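Local coordinates for beta-glucoside phosphorylase BglX (Unidentified, PDB 5VQE), which cleaves beta-glucosides as a family GH3 glycoside phosphorylase, probably by transferring the glucosyl group to phosphate, at residues S124-G129 with Y179-R184; N92-G97 with T144-I149; L51-H56 with Q77-A82. All coordinates share one frame; numbering follows the deposited sequence.

Contact 1 (S124-G129 with Y179-R184)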
ATOM      1  N   SER A 124     -16.847  -4.348   1.804  1.00 17.19           N
ATOM      2  CA  SER A 124     -15.889  -3.595   2.614  1.00 15.59           C
ATOM      3  C   SER A 124     -14.783  -3.008   1.746  1.00 13.13           C
ATOM      4  O   SER A 124     -14.364  -1.861   1.946  1.00 13.64           O
ATOM      5  CB  SER A 124     -15.283  -4.490   3.695  1.00 18.44           C
ATOM      6  OG  SER A 124     -16.274  -4.951   4.595  1.00 23.47           O
ATOM      7  N   ALA A 125     -14.295  -3.783   0.780  1.00 12.72           N
ATOM      8  CA  ALA A 125     -13.247  -3.295  -0.108  1.00 14.18           C
ATOM      9  C   ALA A 125     -13.791  -2.260  -1.085  1.00 13.16           C
ATOM     10  O   ALA A 125     -13.091  -1.305  -1.436  1.00 12.66           O
ATOM     11  CB  ALA A 125     -12.614  -4.468  -0.855  1.00 12.68           C
ATOM     12  N   GLU A 126     -15.036  -2.434  -1.539  1.00 14.47           N
ATOM     13  CA  GLU A 126     -15.661  -1.402  -2.363  1.00 12.98           C
ATOM     14  C   GLU A 126     -15.746  -0.093  -1.596  1.00 14.09           C
ATOM     15  O   GLU A 126     -15.442   0.976  -2.137  1.00 11.77           O
ATOM     16  CB  GLU A 126     -17.047  -1.852  -2.822  1.00 16.46           C
ATOM     17  CG  GLU A 126     -17.669  -0.931  -3.868  1.00 24.09           C
ATOM     18  CD  GLU A 126     -18.888  -1.542  -4.537  1.00 32.50           C
ATOM     19  OE1 GLU A 126     -19.248  -2.687  -4.192  1.00 40.59           O
ATOM     20  OE2 GLU A 126     -19.484  -0.875  -5.409  1.00 36.94           O
ATOM     21  N   HIS A 127     -16.147  -0.159  -0.325  1.00 12.62           N
ATOM     22  CA  HIS A 127     -16.208   1.045   0.496  1.00 13.80           C
ATOM     23  C   HIS A 127     -14.825   1.647   0.698  1.00 10.19           C
ATOM     24  O   HIS A 127     -14.658   2.865   0.612  1.00 10.21           O
ATOM     25  CB  HIS A 127     -16.862   0.731   1.841  1.00 15.56           C
ATOM     26  CG  HIS A 127     -18.313   0.383   1.726  1.00 18.24           C
ATOM     27  ND1 HIS A 127     -19.011  -0.252   2.729  1.00 22.07           N
ATOM     28  CD2 HIS A 127     -19.196   0.588   0.721  1.00 23.33           C
ATOM     29  CE1 HIS A 127     -20.261  -0.434   2.343  1.00 22.98           C
ATOM     30  NE2 HIS A 127     -20.400   0.072   1.132  1.00 24.65           N
ATOM     31  N   LEU A 128     -13.819   0.811   0.964  1.00 11.91           N
ATOM     32  CA  LEU A 128     -12.450   1.311   1.055  1.00 11.24           C
ATOM     33  C   LEU A 128     -12.069   2.089  -0.197  1.00  9.21           C
ATOM     34  O   LEU A 128     -11.535   3.198  -0.117  1.00 12.82           O
ATOM     35  CB  LEU A 128     -11.473   0.154   1.267  1.00  9.75           C
ATOM     36  CG  LEU A 128      -9.996   0.552   1.282  1.00 10.53           C
ATOM     37  CD1 LEU A 128      -9.706   1.460   2.467  1.00 12.54           C
ATOM     38  CD2 LEU A 128      -9.132  -0.692   1.319  1.00 17.80           C
ATOM     39  N   GLY A 129     -12.314   1.500  -1.368  1.00 10.76           N
ATOM     40  CA  GLY A 129     -11.985   2.178  -2.609  1.00 11.02           C
ATOM     41  C   GLY A 129     -12.734   3.487  -2.779  1.00 12.57           C
ATOM     42  O   GLY A 129     -12.169   4.481  -3.242  1.00 11.17           O
ATOM     43  N   TYR A 179     -12.354  -3.077  -4.689  1.00 13.42           N
ATOM     44  CA  TYR A 179     -11.643  -1.820  -4.489  1.00 11.95           C
ATOM     45  C   TYR A 179     -11.672  -1.000  -5.771  1.00 12.04           C
ATOM     46  O   TYR A 179     -11.981   0.199  -5.758  1.00 11.85           O
ATOM     47  CB  TYR A 179     -10.200  -2.087  -4.039  1.00 11.85           C
ATOM     48  CG  TYR A 179      -9.352  -0.830  -3.874  1.00 11.81           C
ATOM     49  CD1 TYR A 179      -8.744  -0.234  -4.972  1.00 10.39           C
ATOM     50  CD2 TYR A 179      -9.159  -0.245  -2.623  1.00 14.02           C
ATOM     51  CE1 TYR A 179      -7.969   0.910  -4.838  1.00 14.20           C
ATOM     52  CE2 TYR A 179      -8.382   0.912  -2.482  1.00 13.22           C
ATOM     53  CZ  TYR A 179      -7.794   1.480  -3.597  1.00 14.58           C
ATOM     54  OH  TYR A 179      -7.023   2.619  -3.496  1.00 11.46           O
ATOM     55  N   CYS A 180     -11.379  -1.645  -6.900  1.00 11.93           N
ATOM     56  CA  CYS A 180     -11.387  -0.934  -8.172  1.00 12.70           C
ATOM     57  C   CYS A 180     -12.779  -0.416  -8.508  1.00 13.56           C
ATOM     58  O   CYS A 180     -12.920   0.677  -9.069  1.00 10.47           O
ATOM     59  CB  CYS A 180     -10.878  -1.838  -9.289  1.00 11.99           C
ATOM     60  SG  CYS A 180      -9.107  -2.256  -9.160  1.00 13.34           S
ATOM     61  N   ARG A 181     -13.821  -1.190  -8.199  1.00 13.95           N
ATOM     62  CA  ARG A 181     -15.171  -0.694  -8.451  1.00 16.37           C
ATOM     63  C   ARG A 181     -15.411   0.611  -7.713  1.00 15.48           C
ATOM     64  O   ARG A 181     -15.971   1.559  -8.277  1.00 13.76           O
ATOM     65  CB  ARG A 181     -16.219  -1.729  -8.043  1.00 19.36           C
ATOM     66  CG  ARG A 181     -16.449  -2.823  -9.065  1.00 25.15           C
ATOM     67  CD  ARG A 181     -17.806  -3.516  -8.845  1.00 26.82           C
ATOM     68  NE  ARG A 181     -17.949  -4.098  -7.511  1.00 29.76           N
ATOM     69  CZ  ARG A 181     -17.430  -5.267  -7.139  1.00 25.80           C
ATOM     70  NH1 ARG A 181     -16.713  -5.985  -7.993  1.00 28.19           N
ATOM     71  NH2 ARG A 181     -17.620  -5.716  -5.908  1.00 34.22           N
ATOM     72  N   GLY A 182     -14.993   0.673  -6.445  1.00 13.03           N
ATOM     73  CA  GLY A 182     -15.180   1.884  -5.667  1.00 13.86           C
ATOM     74  C   GLY A 182     -14.428   3.068  -6.237  1.00 13.99           C
ATOM     75  O   GLY A 182     -14.912   4.201  -6.192  1.00 15.25           O
ATOM     76  N   CYS A 183     -13.231   2.828  -6.784  1.00 11.77           N
ATOM     77  CA  CYS A 183     -12.449   3.932  -7.327  1.00 11.15           C
ATOM     78  C   CYS A 183     -13.049   4.457  -8.624  1.00 13.79           C
ATOM     79  O   CYS A 183     -13.082   5.673  -8.847  1.00 12.88           O
ATOM     80  CB  CYS A 183     -10.993   3.502  -7.566  1.00 12.62           C
ATOM     81  SG  CYS A 183     -10.066   3.138  -6.086  1.00 16.55           S
ATOM     82  N   ARG A 184     -13.504   3.559  -9.504  1.00 14.10           N
ATOM     83  CA  ARG A 184     -14.029   3.983 -10.799  1.00 16.88           C
ATOM     84  C   ARG A 184     -15.283   4.826 -10.645  1.00 19.20           C
ATOM     85  O   ARG A 184     -15.603   5.636 -11.524  1.00 17.35           O
ATOM     86  CB  ARG A 184     -14.318   2.762 -11.669  1.00 20.50           C
ATOM     87  CG  ARG A 184     -13.059   2.010 -12.017  1.00 22.89           C
ATOM     88  CD  ARG A 184     -13.273   0.889 -12.991  1.00 26.87           C
ATOM     89  NE  ARG A 184     -11.982   0.257 -13.219  1.00 24.30           N
ATOM     90  CZ  ARG A 184     -11.679  -1.003 -12.939  1.00 22.36           C
ATOM     91  NH1 ARG A 184     -12.581  -1.838 -12.439  1.00 27.91           N
ATOM     92  NH2 ARG A 184     -10.451  -1.432 -13.180  1.00 23.75           N
TER
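A125, E126 and G129 of helix 122-138 pack against Y179 and G182 of helix 169-184 in a buried helix-helix contact on the outer layer of the barrel domain. The short axes come within 6.5 Å and cross at -36°, close enough for one backbone to lie directly on the other. Two glycines explain the approach. A CB modelled on G129 would fall 2.2 Å from Y179 O, and one on G182 would fall 2.3 Å from E126 O, so a side chain at either position would clash with a main-chain carbonyl. With no side chain at either position the backbones meet directly: Y179 CA makes a CA-H...O contact with A125 O at 3.4 Å.

Such near-parallel neighbours are expected of a TIM barrel, the fold of the GH3 N-terminal domain: helix 122-138 is the longer of two helices in the connection between the parallel strands 88-91 and 143-144, and helix 169-184 follows the second of these strands.

With CG anti to the backbone N (chi1 177°), the ring of Y179 is set beside G129 and L128. One of its faces receives G129 CA, 4.0 Å from the ring centroid in a CH-pi contact displaced toward the rim, while L128 CD2 meets the ring edge at 4.0 Å from CD2 of Y179. The Y179 hydroxyl is hydrogen-bonded to L93 O and T144 OG1 beyond the helices. C183 SG lies 3.8 Å from G129 O.

At the more exposed margin the extended chain of E126 crosses R181 at about a right angle. OE1 of E126 comes in at the guanidinium edge, 3.8 Å from NE of R181, a long salt bridge with the carboxylate and guanidinium planes 85° apart. R181 NH2 has a second acidic partner in E122.

Contact 2 (N92-G97 with T144-I149). With G2F (2-deoxy-2-fluoro-alpha-D-glucopyranose), chain B.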
ATOM      1  N   ASN A  92      -0.614   7.239  -2.954  1.00 10.44           N
ATOM      2  CA  ASN A  92      -0.676   5.909  -2.343  1.00 10.25           C
ATOM      3  C   ASN A  92      -1.858   5.852  -1.370  1.00 11.96           C
ATOM      4  O   ASN A  92      -1.698   5.757  -0.151  1.00 13.57           O
ATOM      5  CB  ASN A  92       0.619   5.577  -1.601  1.00 12.49           C
ATOM      6  CG  ASN A  92       1.790   5.288  -2.524  1.00 13.27           C
ATOM      7  OD1 ASN A  92       2.877   5.884  -2.401  1.00 13.68           O
ATOM      8  ND2 ASN A  92       1.598   4.343  -3.416  1.00  7.39           N
ATOM      9  N   LEU A  93      -3.070   5.886  -1.929  1.00 10.89           N
ATOM     10  CA  LEU A  93      -4.287   5.858  -1.112  1.00 12.49           C
ATOM     11  C   LEU A  93      -4.636   4.401  -0.808  1.00 12.36           C
ATOM     12  O   LEU A  93      -5.515   3.792  -1.413  1.00 13.24           O
ATOM     13  CB  LEU A  93      -5.420   6.584  -1.818  1.00 11.35           C
ATOM     14  CG  LEU A  93      -5.196   8.079  -2.014  1.00 10.43           C
ATOM     15  CD1 LEU A  93      -5.934   8.558  -3.252  1.00 10.83           C
ATOM     16  CD2 LEU A  93      -5.639   8.861  -0.776  1.00 15.37           C
ATOM     17  N   GLU A  94      -3.934   3.853   0.183  1.00 10.85           N
ATOM     18  CA  GLU A  94      -3.954   2.431   0.489  1.00 12.98           C
ATOM     19  C   GLU A  94      -5.057   2.044   1.471  1.00 12.05           C
ATOM     20  O   GLU A  94      -5.635   0.961   1.348  1.00 12.19           O
ATOM     21  CB  GLU A  94      -2.588   2.032   1.059  1.00 15.90           C
ATOM     22  CG  GLU A  94      -2.399   0.568   1.358  1.00 13.01           C
ATOM     23  CD  GLU A  94      -1.060   0.315   2.025  1.00 22.25           C
ATOM     24  OE1 GLU A  94      -1.005   0.306   3.277  1.00 17.91           O
ATOM     25  OE2 GLU A  94      -0.057   0.167   1.294  1.00 17.61           O
ATOM     26  N   ARG A  95      -5.361   2.913   2.440  1.00 11.17           N
ATOM     27  CA  ARG A  95      -6.209   2.566   3.577  1.00 11.76           C
ATOM     28  C   ARG A  95      -7.367   3.538   3.753  1.00 12.58           C
ATOM     29  O   ARG A  95      -7.995   3.564   4.825  1.00 12.89           O
ATOM     30  CB  ARG A  95      -5.371   2.518   4.854  1.00 11.22           C
ATOM     31  CG  ARG A  95      -4.142   1.664   4.678  1.00 14.38           C
ATOM     32  CD  ARG A  95      -3.444   1.377   5.975  1.00 16.86           C
ATOM     33  NE  ARG A  95      -2.260   0.569   5.727  1.00 15.65           N
ATOM     34  CZ  ARG A  95      -1.586  -0.095   6.657  1.00 20.18           C
ATOM     35  NH1 ARG A  95      -1.966  -0.053   7.934  1.00 15.90           N
ATOM     36  NH2 ARG A  95      -0.523  -0.803   6.296  1.00 16.38           N
ATOM     37  N   GLY A  96      -7.672   4.317   2.720  1.00 13.70           N
ATOM     38  CA  GLY A  96      -8.657   5.379   2.781  1.00 15.20           C
ATOM     39  C   GLY A  96      -7.973   6.688   2.450  1.00 14.40           C
ATOM     40  O   GLY A  96      -6.916   6.681   1.821  1.00 13.65           O
ATOM     41  N   GLY A  97      -8.543   7.815   2.869  1.00 13.31           N
ATOM     42  CA  GLY A  97      -7.860   9.084   2.676  1.00 16.02           C
ATOM     43  C   GLY A  97      -6.527   9.156   3.394  1.00 15.67           C
ATOM     44  O   GLY A  97      -5.610   9.840   2.940  1.00 19.53           O
ATOM     45  N   THR A 144      -4.743   6.373  -8.188  1.00  8.79           N
ATOM     46  CA  THR A 144      -4.322   5.735  -6.947  1.00 10.60           C
ATOM     47  C   THR A 144      -3.428   4.555  -7.293  1.00 11.86           C
ATOM     48  O   THR A 144      -3.757   3.757  -8.178  1.00  9.24           O
ATOM     49  CB  THR A 144      -5.499   5.283  -6.082  1.00  9.68           C
ATOM     50  OG1 THR A 144      -4.992   4.782  -4.842  1.00  9.77           O
ATOM     51  CG2 THR A 144      -6.328   4.197  -6.744  1.00 10.11           C
ATOM     52  N   TYR A 145      -2.274   4.489  -6.633  1.00 10.08           N
ATOM     53  CA  TYR A 145      -1.321   3.407  -6.840  1.00  8.90           C
ATOM     54  C   TYR A 145      -1.774   2.171  -6.069  1.00  9.41           C
ATOM     55  O   TYR A 145      -1.037   1.650  -5.230  1.00 11.26           O
ATOM     56  CB  TYR A 145       0.078   3.832  -6.386  1.00 11.68           C
ATOM     57  CG  TYR A 145       0.831   4.785  -7.287  1.00 10.84           C
ATOM     58  CD1 TYR A 145       0.638   4.798  -8.664  1.00 11.34           C
ATOM     59  CD2 TYR A 145       1.785   5.645  -6.752  1.00 12.62           C
ATOM     60  CE1 TYR A 145       1.363   5.651  -9.476  1.00 11.73           C
ATOM     61  CE2 TYR A 145       2.515   6.494  -7.557  1.00 13.69           C
ATOM     62  CZ  TYR A 145       2.307   6.494  -8.913  1.00 12.42           C
ATOM     63  OH  TYR A 145       3.051   7.354  -9.697  1.00 14.54           O
ATOM     64  N   GLU A 146      -3.005   1.737  -6.308  1.00 10.54           N
ATOM     65  CA  GLU A 146      -3.615   0.616  -5.608  1.00 11.66           C
ATOM     66  C   GLU A 146      -4.656   0.007  -6.537  1.00 10.57           C
ATOM     67  O   GLU A 146      -5.153   0.687  -7.440  1.00  9.58           O
ATOM     68  CB  GLU A 146      -4.282   1.065  -4.304  1.00 10.20           C
ATOM     69  CG  GLU A 146      -3.547   2.127  -3.490  1.00 12.24           C
ATOM     70  CD  GLU A 146      -2.363   1.608  -2.698  1.00 13.84           C
ATOM     71  OE1 GLU A 146      -2.280   0.385  -2.440  1.00 14.12           O
ATOM     72  OE2 GLU A 146      -1.508   2.446  -2.319  1.00 13.96           O
ATOM     73  N   PRO A 147      -5.051  -1.253  -6.312  1.00 10.11           N
ATOM     74  CA  PRO A 147      -4.817  -2.140  -5.171  1.00 12.47           C
ATOM     75  C   PRO A 147      -3.601  -3.046  -5.259  1.00 13.92           C
ATOM     76  O   PRO A 147      -3.109  -3.411  -6.324  1.00 10.96           O
ATOM     77  CB  PRO A 147      -6.078  -2.997  -5.156  1.00 12.81           C
ATOM     78  CG  PRO A 147      -6.364  -3.184  -6.610  1.00 11.74           C
ATOM     79  CD  PRO A 147      -6.008  -1.855  -7.261  1.00 10.51           C
ATOM     80  N   ILE A 148      -3.138  -3.409  -4.074  1.00 11.20           N
ATOM     81  CA  ILE A 148      -2.074  -4.387  -3.907  1.00 10.43           C
ATOM     82  C   ILE A 148      -2.667  -5.777  -4.070  1.00 11.03           C
ATOM     83  O   ILE A 148      -3.565  -6.171  -3.315  1.00 10.13           O
ATOM     84  CB  ILE A 148      -1.405  -4.227  -2.536  1.00  9.98           C
ATOM     85  CG1 ILE A 148      -0.629  -2.905  -2.510  1.00 12.00           C
ATOM     86  CG2 ILE A 148      -0.471  -5.404  -2.226  1.00 10.13           C
ATOM     87  CD1 ILE A 148      -0.168  -2.491  -1.148  1.00 13.71           C
ATOM     88  N   ILE A 149      -2.168  -6.517  -5.055  1.00  8.70           N
ATOM     89  CA  ILE A 149      -2.628  -7.878  -5.298  1.00  9.51           C
ATOM     90  C   ILE A 149      -1.469  -8.842  -5.099  1.00 10.06           C
ATOM     91  O   ILE A 149      -1.446  -9.934  -5.675  1.00 11.87           O
ATOM     92  CB  ILE A 149      -3.261  -8.020  -6.696  1.00 11.67           C
ATOM     93  CG1 ILE A 149      -2.292  -7.565  -7.793  1.00 11.75           C
ATOM     94  CG2 ILE A 149      -4.566  -7.241  -6.745  1.00 10.75           C
ATOM     95  CD1 ILE A 149      -2.786  -7.890  -9.200  1.00 11.95           C
TER
HETATM   96  C1  G2F B 601       7.255   1.798  -4.766  1.00 13.43           C
HETATM   97  C2  G2F B 601       6.340   0.946  -3.827  1.00 16.96           C
HETATM   98  C3  G2F B 601       4.866   1.135  -4.296  1.00 11.41           C
HETATM   99  C4  G2F B 601       4.540   2.660  -4.311  1.00 13.57           C
HETATM  100  C5  G2F B 601       5.563   3.369  -5.262  1.00 12.95           C
HETATM  101  C6  G2F B 601       5.336   4.933  -5.266  1.00 13.96           C
HETATM  102  O3  G2F B 601       4.034   0.567  -3.319  1.00 11.73           O
HETATM  103  O4  G2F B 601       3.272   2.812  -4.892  1.00  9.24           O
HETATM  104  O5  G2F B 601       6.869   3.150  -4.755  1.00 12.31           O
HETATM  105  O6  G2F B 601       5.330   5.382  -3.940  1.00 14.50           O
HETATM  106  F2  G2F B 601       6.665  -0.361  -3.924  1.00 13.36           F
HETATM  107  O   HOH W   1       0.616   1.547  -0.898  1.00 13.22           O
HETATM  108  O   HOH W   2      -5.391  -0.263  -1.092  1.00 19.20           O
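The side chains of E94 and E146 cross at a slant, their carboxylate planes nearly perpendicular (86°), where the loops following strands 88-91 and 143-144 meet at the sugar pocket of the barrel. Oxygens E94 OE2 and E146 OE1 stand 4.4 Å apart, and a water mediates between the two groups, donating to E94 OE2 and to E146 OE2, each at 2.7 Å. E146 CG lies on the carbonyl of L93, 3.3 Å from its O; the bend at chi2 (-77°) then folds the carboxylate back past the backbone of N92 and the CB of E94. Its OE2 thereby sits 3.1 Å from Y145 O, two acceptors that share one donor, K193 NZ.

E94 has further partners. R95 NE hydrogen-bonds E94 OE1 at 2.8 Å through the anti lone pair, almost in the guanidinium plane, and R163 forms a salt bridge with OE2; I148 CD1 packs 3.6 Å from that same OE2.

Nearer the ligand, the amide of N92 comes to the edge of the Y145 ring, with the two planes 50° apart, and both residues border the bound fluoroglucose beside its O4. Were E146 an alanine, K193 would probably lose its carboxylate mate and the bridging water its bond to that acid, keeping the one to E94.

K193 and R163 also hydrogen-bond the sugar, so the two glutamates probably act as second-shell residues that help to position these basic groups. The two acids are probably tolerated at such close range because K193, R163 and R95 offset their charge.

Contact 3 (L51-H56 with Q77-A82)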
ATOM      1  N   LEU A  51       6.558  23.521  -7.858  1.00 33.23           N
ATOM      2  CA  LEU A  51       6.949  23.791  -9.236  1.00 35.57           C
ATOM      3  C   LEU A  51       8.407  23.452  -9.514  1.00 32.01           C
ATOM      4  O   LEU A  51       8.838  23.578 -10.666  1.00 30.70           O
ATOM      5  CB  LEU A  51       6.685  25.261  -9.582  1.00 36.26           C
ATOM      6  CG  LEU A  51       5.287  25.680 -10.059  1.00 42.00           C
ATOM      7  CD1 LEU A  51       4.189  24.711  -9.652  1.00 36.40           C
ATOM      8  CD2 LEU A  51       4.968  27.086  -9.554  1.00 40.86           C
ATOM      9  N   ASP A  52       9.177  23.037  -8.503  1.00 34.13           N
ATOM     10  CA  ASP A  52      10.514  22.519  -8.757  1.00 32.98           C
ATOM     11  C   ASP A  52      10.489  21.249  -9.592  1.00 28.06           C
ATOM     12  O   ASP A  52      11.517  20.887 -10.175  1.00 31.95           O
ATOM     13  CB  ASP A  52      11.248  22.245  -7.445  1.00 35.48           C
ATOM     14  CG  ASP A  52      11.832  23.498  -6.828  1.00 39.75           C
ATOM     15  OD1 ASP A  52      11.516  24.605  -7.312  1.00 44.15           O
ATOM     16  OD2 ASP A  52      12.618  23.371  -5.865  1.00 43.04           O
ATOM     17  N   VAL A  53       9.351  20.555  -9.663  1.00 27.45           N
ATOM     18  CA  VAL A  53       9.271  19.372 -10.513  1.00 27.65           C
ATOM     19  C   VAL A  53       9.376  19.715 -11.989  1.00 24.15           C
ATOM     20  O   VAL A  53       9.499  18.808 -12.817  1.00 22.87           O
ATOM     21  CB  VAL A  53       7.968  18.576 -10.279  1.00 24.86           C
ATOM     22  CG1 VAL A  53       7.805  18.235  -8.803  1.00 30.87           C
ATOM     23  CG2 VAL A  53       6.748  19.324 -10.806  1.00 27.33           C
ATOM     24  N   MET A  54       9.338  21.002 -12.340  1.00 24.31           N
ATOM     25  CA  MET A  54       9.355  21.436 -13.728  1.00 25.62           C
ATOM     26  C   MET A  54      10.615  22.212 -14.095  1.00 19.83           C
ATOM     27  O   MET A  54      10.647  22.834 -15.158  1.00 24.31           O
ATOM     28  CB  MET A  54       8.128  22.304 -14.023  1.00 24.91           C
ATOM     29  CG  MET A  54       6.798  21.592 -13.883  1.00 29.03           C
ATOM     30  SD  MET A  54       5.441  22.778 -13.880  1.00 46.30           S
ATOM     31  CE  MET A  54       4.068  21.716 -13.435  1.00 37.35           C
ATOM     32  N   LYS A  55      11.647  22.203 -13.248  1.00 22.64           N
ATOM     33  CA  LYS A  55      12.847  22.989 -13.531  1.00 24.68           C
ATOM     34  C   LYS A  55      13.741  22.345 -14.584  1.00 26.87           C
ATOM     35  O   LYS A  55      14.449  23.056 -15.305  1.00 23.44           O
ATOM     36  CB  LYS A  55      13.671  23.195 -12.256  1.00 28.11           C
ATOM     37  CG  LYS A  55      12.881  23.689 -11.066  1.00 33.15           C
ATOM     38  N   HIS A  56      13.759  21.014 -14.667  1.00 20.85           N
ATOM     39  CA  HIS A  56      14.704  20.315 -15.521  1.00 23.04           C
ATOM     40  C   HIS A  56      14.042  19.629 -16.699  1.00 19.01           C
ATOM     41  O   HIS A  56      14.744  19.200 -17.621  1.00 20.36           O
ATOM     42  CB  HIS A  56      15.472  19.283 -14.690  1.00 24.28           C
ATOM     43  CG  HIS A  56      16.085  19.860 -13.454  1.00 25.56           C
ATOM     44  ND1 HIS A  56      17.236  20.620 -13.482  1.00 29.32           N
ATOM     45  CD2 HIS A  56      15.695  19.815 -12.159  1.00 27.79           C
ATOM     46  CE1 HIS A  56      17.535  21.005 -12.255  1.00 27.32           C
ATOM     47  NE2 HIS A  56      16.620  20.527 -11.433  1.00 27.15           N
ATOM     48  N   GLN A  77      -4.087  22.852  -8.333  1.00 20.08           N
ATOM     49  CA  GLN A  77      -4.395  24.026  -9.139  1.00 19.50           C
ATOM     50  C   GLN A  77      -3.125  24.642  -9.702  1.00 19.66           C
ATOM     51  O   GLN A  77      -3.027  24.921 -10.904  1.00 23.31           O
ATOM     52  CB  GLN A  77      -5.161  25.047  -8.295  1.00 24.12           C
ATOM     53  CG  GLN A  77      -6.593  24.640  -7.992  1.00 22.64           C
ATOM     54  CD  GLN A  77      -7.262  25.574  -7.000  1.00 33.88           C
ATOM     55  OE1 GLN A  77      -6.841  25.676  -5.847  1.00 33.55           O
ATOM     56  NE2 GLN A  77      -8.303  26.268  -7.446  1.00 29.80           N
ATOM     57  N   ARG A  78      -2.135  24.854  -8.842  1.00 18.34           N
ATOM     58  CA  ARG A  78      -0.892  25.468  -9.282  1.00 21.73           C
ATOM     59  C   ARG A  78      -0.191  24.606 -10.322  1.00 26.06           C
ATOM     60  O   ARG A  78       0.247  25.101 -11.368  1.00 21.46           O
ATOM     61  CB  ARG A  78       0.007  25.698  -8.079  1.00 22.65           C
ATOM     62  CG  ARG A  78      -0.578  26.678  -7.072  1.00 24.69           C
ATOM     63  CD  ARG A  78       0.258  26.689  -5.822  1.00 25.97           C
ATOM     64  NE  ARG A  78       1.658  26.959  -6.115  1.00 30.12           N
ATOM     65  CZ  ARG A  78       2.620  26.980  -5.201  1.00 33.30           C
ATOM     66  NH1 ARG A  78       2.338  26.741  -3.924  1.00 31.97           N
ATOM     67  NH2 ARG A  78       3.867  27.240  -5.567  1.00 32.08           N
ATOM     68  N   LEU A  79      -0.083  23.306 -10.054  1.00 23.09           N
ATOM     69  CA  LEU A  79       0.632  22.422 -10.968  1.00 22.61           C
ATOM     70  C   LEU A  79      -0.063  22.345 -12.316  1.00 21.45           C
ATOM     71  O   LEU A  79       0.572  22.505 -13.365  1.00 25.15           O
ATOM     72  CB  LEU A  79       0.762  21.033 -10.353  1.00 23.15           C
ATOM     73  CG  LEU A  79       1.780  20.927  -9.229  1.00 23.20           C
ATOM     74  CD1 LEU A  79       1.588  19.610  -8.495  1.00 24.98           C
ATOM     75  CD2 LEU A  79       3.193  21.048  -9.773  1.00 23.71           C
ATOM     76  N   GLN A  80      -1.372  22.094 -12.314  1.00 19.70           N
ATOM     77  CA  GLN A  80      -2.067  21.875 -13.574  1.00 24.08           C
ATOM     78  C   GLN A  80      -2.075  23.130 -14.435  1.00 26.18           C
ATOM     79  O   GLN A  80      -1.860  23.053 -15.650  1.00 30.93           O
ATOM     80  CB  GLN A  80      -3.493  21.398 -13.314  1.00 21.62           C
ATOM     81  CG  GLN A  80      -3.591  20.006 -12.682  1.00 20.62           C
ATOM     82  CD  GLN A  80      -3.267  18.879 -13.653  1.00 17.70           C
ATOM     83  OE1 GLN A  80      -2.521  19.057 -14.611  1.00 18.01           O
ATOM     84  NE2 GLN A  80      -3.826  17.704 -13.395  1.00 15.39           N
ATOM     85  N   LYS A  81      -2.338  24.294 -13.839  1.00 24.02           N
ATOM     86  CA  LYS A  81      -2.370  25.515 -14.636  1.00 26.18           C
ATOM     87  C   LYS A  81      -0.989  25.886 -15.171  1.00 25.49           C
ATOM     88  O   LYS A  81      -0.899  26.566 -16.197  1.00 27.25           O
ATOM     89  CB  LYS A  81      -2.961  26.661 -13.813  1.00 24.80           C
ATOM     90  CG  LYS A  81      -4.479  26.603 -13.691  1.00 21.71           C
ATOM     91  N   ALA A  82       0.078  25.435 -14.517  1.00 23.26           N
ATOM     92  CA  ALA A  82       1.433  25.647 -15.004  1.00 23.25           C
ATOM     93  C   ALA A  82       1.878  24.616 -16.035  1.00 26.02           C
ATOM     94  O   ALA A  82       2.945  24.795 -16.632  1.00 27.65           O
ATOM     95  CB  ALA A  82       2.407  25.633 -13.829  1.00 27.16           C
TER
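L79 belongs to helix 69-82, the connecting helix of a beta-alpha-beta unit joining parallel barrel strands 61-64 and 88-91, and it packs against L51, V53 and M54 in the loop that leads from strand 38-42 to strand 61-64. A 3-10 turn ending near V53 presents L51 and V53 to the helix, and M54 follows directly after it. The meeting point is a single methyl, L79 CD2. L51 CD1 reaches it at 3.8 Å, the two leucines sliding past each other in opposite directions. V53 CG2 comes in at about a right angle, 4.1 Å from L79 CD2, and V53 also touches E40 and I42 of the preceding strand. The chain of M54 is extended beyond CG (chi2 167°, chi3 -171°), which carries its CE obliquely onto L79, 3.8 Å from CD2 and 3.6 Å from L79 O. Deeper in, L79 touches I42, V62 and Y64, so the cluster continues into the strands of the barrel.

Toward solvent, L51 CD2 meets the edge of the R78 guanidinium, 4.1 Å from NH2. Near the helix's C-terminal part, M54 SD lies 4.2 Å from CB of A82.

How the contacts relate
Contacts 1 and 2 adjoin, their centres 10 Å apart, and their segments alternate along the chain; the Y179 hydroxyl joins the outer helices to the pocket loops, and L128 CD1 packs on R95. Both are buried. Contact 3 lies about 25 Å from contact 2 and 30 Å from contact 1, centre to centre, only partly buried and closed earlier in the chain. All three belong to the GH3 N-terminal barrel domain, and strand 88-91 relates them: it follows the helix of contact 3 and precedes the 92-97 loop and helix 122-138. Chemistry changes with place: close backbone fit between helices in contact 1, charges and water beside the sugar in contact 2, aliphatic and thioether packing in contact 3.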